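Local coordinates for protein secretion chaperonin CsaA (Picrophilus torridus, PDB 5ZDI) that probably binds tRNA through an OB-fold domain and is thought to act as a chaperone in protein secretion, at residues A[5-17]-A[95-107]. Sequence-based numbering, arbitrary orientation.
Sequences NDFSKIDIRVGII and LTPDGGEPGDKIA
V14 is the bump of strand 12-17 that fills the hollow under the curling tail 97-106. V14 CB lies 3.6 Å from E101 O; CG1, anti to the backbone N (chi1 176°), packs between E101 O and P97 CG, while V14 CG2 runs alongside the CB of D104 and meets I106 CD1 at 4.1 Å. At the backbone angles of G100 a side chain would run into the carbonyl O of the residue before and come close to V14 CG2. Backbone bonds hold the two segments together here: V14 N donates to D104 O, G103 N donates to V14 O, and I106 N to I12 O. The type II turn E101–D104, its D104 carboxylate taking E101 N from above the carboxylate plane, lays the C-terminal tail antiparallel to the first strand of the OB-fold domain, whose other neighbours include strands 31-36 and 62-66. I106 settles against I12, its CG1 4.0 Å from I12 CG2, and continues into an antiparallel ladder with the second subunit. Within the turn, the P102 ring sets CG against I16 CG2 at 3.5 Å. R13, bent at chi2 (-60°), lays its CD beside K105 CB and sends NH1 to a lone pair of G103 O at 2.8 Å, while NE and NH2 grip D11 side-on. K105 NZ comes down on D11 OD1 from the opposite face of the carboxylate to R13 NE, and two waters also bind this ammonium. With an alanine in place of R13, G103 O is likely to lose its side-chain donor, and the D11 carboxylate, held across the contact by K105 alone, could swing.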
loop_
_atom_site.group_PDB
_atom_site.type_symbol
_atom_site.label_atom_id
_atom_site.label_comp_id
_atom_site.label_asym_id
_atom_site.label_seq_id
_atom_site.Cartn_x
_atom_site.Cartn_y
_atom_site.Cartn_z
ATOM N N ASN A 5 -2.540 16.312 -2.978
ATOM C CA ASN A 5 -2.358 16.789 -1.608
ATOM C C ASN A 5 -3.105 15.976 -0.554
ATOM O O ASN A 5 -2.563 15.762 0.560
ATOM C CB ASN A 5 -2.732 18.262 -1.453
ATOM C CG ASN A 5 -1.953 18.926 -0.354
ATOM O OD1 ASN A 5 -2.491 19.177 0.720
ATOM N ND2 ASN A 5 -0.640 19.111 -0.579
ATOM N N ASP A 6 -4.349 15.558 -0.854
ATOM C CA ASP A 6 -5.096 14.733 0.066
ATOM C C ASP A 6 -4.331 13.451 0.431
ATOM O O ASP A 6 -4.346 13.031 1.572
ATOM C CB ASP A 6 -6.476 14.356 -0.438
ATOM C CG ASP A 6 -7.462 15.541 -0.463
ATOM O OD1 ASP A 6 -7.240 16.538 0.297
ATOM O OD2 ASP A 6 -8.437 15.443 -1.274
ATOM N N PHE A 7 -3.644 12.848 -0.521
ATOM C CA PHE A 7 -2.929 11.612 -0.232
ATOM C C PHE A 7 -1.699 11.896 0.630
ATOM O O PHE A 7 -1.407 11.170 1.556
ATOM C CB PHE A 7 -2.540 10.951 -1.540
ATOM C CG PHE A 7 -1.842 9.638 -1.346
ATOM C CD1 PHE A 7 -2.520 8.593 -0.789
ATOM C CD2 PHE A 7 -0.495 9.496 -1.651
ATOM C CE1 PHE A 7 -1.875 7.381 -0.622
ATOM C CE2 PHE A 7 0.162 8.286 -1.444
ATOM C CZ PHE A 7 -0.540 7.242 -0.916
ATOM N N SER A 8 -1.026 13.014 0.379
ATOM C CA SER A 8 0.179 13.384 1.136
ATOM C C SER A 8 -0.106 13.563 2.616
ATOM O O SER A 8 0.811 13.423 3.406
ATOM C CB SER A 8 0.876 14.656 0.543
ATOM O OG SER A 8 0.183 15.849 0.838
ATOM N N LYS A 9 -1.375 13.863 2.986
ATOM C CA LYS A 9 -1.784 14.022 4.388
ATOM C C LYS A 9 -1.617 12.676 5.174
ATOM O O LYS A 9 -1.501 12.683 6.416
ATOM C CB LYS A 9 -3.262 14.434 4.556
ATOM C CG LYS A 9 -3.732 15.795 3.996
ATOM C CD LYS A 9 -5.257 15.906 4.098
ATOM C CE LYS A 9 -5.814 17.143 3.376
ATOM N NZ LYS A 9 -7.291 17.193 3.559
ATOM N N ILE A 10 -1.751 11.566 4.444
ATOM C CA ILE A 10 -1.666 10.232 5.053
ATOM C C ILE A 10 -0.186 9.782 5.171
ATOM O O ILE A 10 0.576 9.832 4.226
ATOM C CB ILE A 10 -2.443 9.131 4.263
ATOM C CG1 ILE A 10 -3.773 9.625 3.666
ATOM C CG2 ILE A 10 -2.689 7.925 5.193
ATOM C CD1 ILE A 10 -4.772 10.109 4.655
ATOM N N ASP A 11 0.193 9.396 6.364
ATOM C CA ASP A 11 1.516 8.934 6.654
ATOM C C ASP A 11 1.553 7.405 6.602
ATOM O O ASP A 11 1.035 6.732 7.519
ATOM C CB ASP A 11 2.019 9.476 7.983
ATOM C CG ASP A 11 3.547 9.303 8.133
ATOM O OD1 ASP A 11 4.211 8.829 7.176
ATOM O OD2 ASP A 11 4.106 9.734 9.175
ATOM N N ILE A 12 2.100 6.885 5.513
ATOM C CA ILE A 12 2.089 5.416 5.295
ATOM C C ILE A 12 3.520 4.927 5.397
ATOM O O ILE A 12 4.432 5.472 4.689
ATOM C CB ILE A 12 1.437 5.029 3.990
ATOM C CG1 ILE A 12 0.050 5.676 3.891
ATOM C CG2 ILE A 12 1.420 3.511 3.840
ATOM C CD1 ILE A 12 -0.636 5.466 2.554
ATOM N N ARG A 13 3.744 3.973 6.312
ATOM C CA ARG A 13 5.100 3.401 6.531
ATOM C C ARG A 13 5.210 1.924 6.348
ATOM O O ARG A 13 4.260 1.168 6.641
ATOM C CB ARG A 13 5.536 3.722 7.924
ATOM C CG ARG A 13 5.595 5.205 8.281
ATOM C CD ARG A 13 6.559 6.021 7.398
ATOM N NE ARG A 13 6.485 7.403 7.933
ATOM C CZ ARG A 13 7.318 7.911 8.846
ATOM N NH1 ARG A 13 8.493 7.320 9.097
ATOM N NH2 ARG A 13 7.032 9.115 9.389
ATOM N N VAL A 14 6.442 1.485 6.105
ATOM C CA VAL A 14 6.795 0.102 6.258
ATOM C C VAL A 14 6.953 -0.197 7.735
ATOM O O VAL A 14 7.495 0.631 8.497
ATOM C CB VAL A 14 8.121 -0.168 5.564
ATOM C CG1 VAL A 14 8.580 -1.587 5.768
ATOM C CG2 VAL A 14 8.019 0.177 4.067
ATOM N N GLY A 15 6.399 -1.317 8.130
ATOM C CA GLY A 15 6.539 -1.816 9.497
ATOM C C GLY A 15 6.902 -3.315 9.439
ATOM O O GLY A 15 6.704 -3.898 8.417
ATOM N N ILE A 16 7.331 -3.900 10.546
ATOM C CA ILE A 16 7.597 -5.361 10.618
ATOM C C ILE A 16 6.867 -5.894 11.835
ATOM O O ILE A 16 6.998 -5.366 12.970
ATOM C CB ILE A 16 9.100 -5.676 10.656
ATOM C CG1 ILE A 16 9.358 -7.190 10.723
ATOM C CG2 ILE A 16 9.768 -5.007 11.840
ATOM C CD1 ILE A 16 10.749 -7.603 10.303
ATOM N N ILE A 17 6.081 -6.950 11.628
ATOM C CA ILE A 17 5.353 -7.526 12.719
ATOM C C ILE A 17 6.328 -8.311 13.627
ATOM O O ILE A 17 7.053 -9.213 13.153
ATOM C CB ILE A 17 4.226 -8.455 12.196
ATOM C CG1 ILE A 17 3.183 -7.639 11.395
ATOM C CG2 ILE A 17 3.595 -9.199 13.314
ATOM C CD1 ILE A 17 2.202 -8.455 10.584
ATOM N N LEU A 95 -0.543 -6.131 2.019
ATOM C CA LEU A 95 0.420 -5.445 1.203
ATOM C C LEU A 95 1.811 -5.607 1.777
ATOM O O LEU A 95 1.981 -5.563 3.043
ATOM C CB LEU A 95 0.093 -3.957 1.144
ATOM C CG LEU A 95 -1.252 -3.540 0.651
ATOM C CD1 LEU A 95 -1.250 -2.051 0.271
ATOM C CD2 LEU A 95 -1.787 -4.316 -0.484
ATOM N N THR A 96 2.810 -5.883 0.903
ATOM C CA THR A 96 4.178 -5.989 1.354
ATOM C C THR A 96 5.078 -5.146 0.427
ATOM O O THR A 96 4.807 -5.074 -0.805
ATOM C CB THR A 96 4.616 -7.481 1.357
ATOM O OG1 THR A 96 4.995 -7.898 0.062
ATOM C CG2 THR A 96 3.426 -8.444 1.896
ATOM N N PRO A 97 6.149 -4.520 0.960
ATOM C CA PRO A 97 7.054 -3.863 0.060
ATOM C C PRO A 97 8.036 -4.828 -0.537
ATOM O O PRO A 97 8.425 -5.787 0.111
ATOM C CB PRO A 97 7.794 -2.860 0.975
ATOM C CG PRO A 97 7.884 -3.589 2.269
ATOM C CD PRO A 97 6.629 -4.363 2.359
ATOM N N ASP A 98 8.511 -4.547 -1.743
ATOM C CA ASP A 98 9.500 -5.434 -2.359
ATOM C C ASP A 98 10.812 -5.424 -1.553
ATOM O O ASP A 98 11.616 -6.315 -1.687
ATOM C CB ASP A 98 9.792 -5.019 -3.802
ATOM C CG ASP A 98 8.743 -5.492 -4.818
ATOM O OD1 ASP A 98 7.859 -6.335 -4.532
ATOM O OD2 ASP A 98 8.845 -5.007 -5.946
ATOM N N GLY A 99 11.012 -4.396 -0.773
ATOM C CA GLY A 99 12.142 -4.291 0.096
ATOM C C GLY A 99 11.979 -3.028 0.899
ATOM O O GLY A 99 11.056 -2.246 0.696
ATOM N N GLY A 100 12.854 -2.841 1.897
ATOM C CA GLY A 100 12.770 -1.654 2.727
ATOM C C GLY A 100 12.888 -1.964 4.208
ATOM O O GLY A 100 12.902 -3.101 4.620
ATOM N N GLU A 101 13.106 -0.905 4.956
ATOM C CA GLU A 101 13.255 -1.028 6.385
ATOM C C GLU A 101 12.067 -0.436 7.110
ATOM O O GLU A 101 11.450 0.493 6.658
ATOM C CB GLU A 101 14.601 -0.432 6.832
ATOM C CG GLU A 101 15.861 -1.183 6.310
ATOM C CD GLU A 101 15.909 -2.676 6.726
ATOM O OE1 GLU A 101 15.346 -3.067 7.776
ATOM O OE2 GLU A 101 16.412 -3.525 5.944
ATOM N N PRO A 102 11.776 -0.937 8.319
ATOM C CA PRO A 102 10.751 -0.289 9.154
ATOM C C PRO A 102 10.929 1.214 9.350
ATOM O O PRO A 102 12.081 1.658 9.601
ATOM C CB PRO A 102 10.906 -1.068 10.461
ATOM C CG PRO A 102 11.335 -2.397 10.080
ATOM C CD PRO A 102 12.319 -2.137 8.954
ATOM N N GLY A 103 9.869 2.006 9.104
ATOM C CA GLY A 103 9.902 3.483 9.108
ATOM C C GLY A 103 10.094 4.085 7.741
ATOM O O GLY A 103 9.790 5.290 7.580
ATOM N N ASP A 104 10.440 3.261 6.750
ATOM C CA ASP A 104 10.481 3.802 5.366
ATOM C C ASP A 104 9.094 4.261 4.959
ATOM O O ASP A 104 8.066 3.620 5.295
ATOM C CB ASP A 104 11.055 2.819 4.360
ATOM C CG ASP A 104 12.570 2.680 4.472
ATOM O OD1 ASP A 104 13.177 3.524 5.222
ATOM O OD2 ASP A 104 13.079 1.704 3.853
ATOM N N LYS A 105 9.055 5.367 4.199
ATOM C CA LYS A 105 7.795 6.067 3.874
ATOM C C LYS A 105 7.363 5.803 2.476
ATOM O O LYS A 105 8.151 5.778 1.546
ATOM C CB LYS A 105 7.922 7.572 4.094
ATOM C CG LYS A 105 6.646 8.337 3.997
ATOM C CD LYS A 105 6.753 9.707 4.709
ATOM C CE LYS A 105 5.629 10.637 4.272
ATOM N NZ LYS A 105 4.305 10.252 4.804
ATOM N N ILE A 106 6.041 5.656 2.320
ATOM C CA ILE A 106 5.482 5.453 0.997
ATOM C C ILE A 106 5.386 6.815 0.294
ATOM O O ILE A 106 4.893 7.769 0.860
ATOM C CB ILE A 106 4.095 4.700 1.050
ATOM C CG1 ILE A 106 4.321 3.175 1.177
ATOM C CG2 ILE A 106 3.261 5.038 -0.206
ATOM C CD1 ILE A 106 5.250 2.667 2.271
ATOM N N ALA A 107 5.825 6.886 -0.973
ATOM C CA ALA A 107 5.977 8.146 -1.735
ATOM C C ALA A 107 4.637 8.704 -2.137
ATOM O O ALA A 107 3.729 7.930 -2.466
ATOM C CB ALA A 107 6.801 7.902 -2.999
ATOM O OXT ALA A 107 4.458 9.961 -2.191
HETATM O O HOH W 1 2.311 12.255 5.434
HETATM O O HOH W 2 3.188 8.310 2.990
#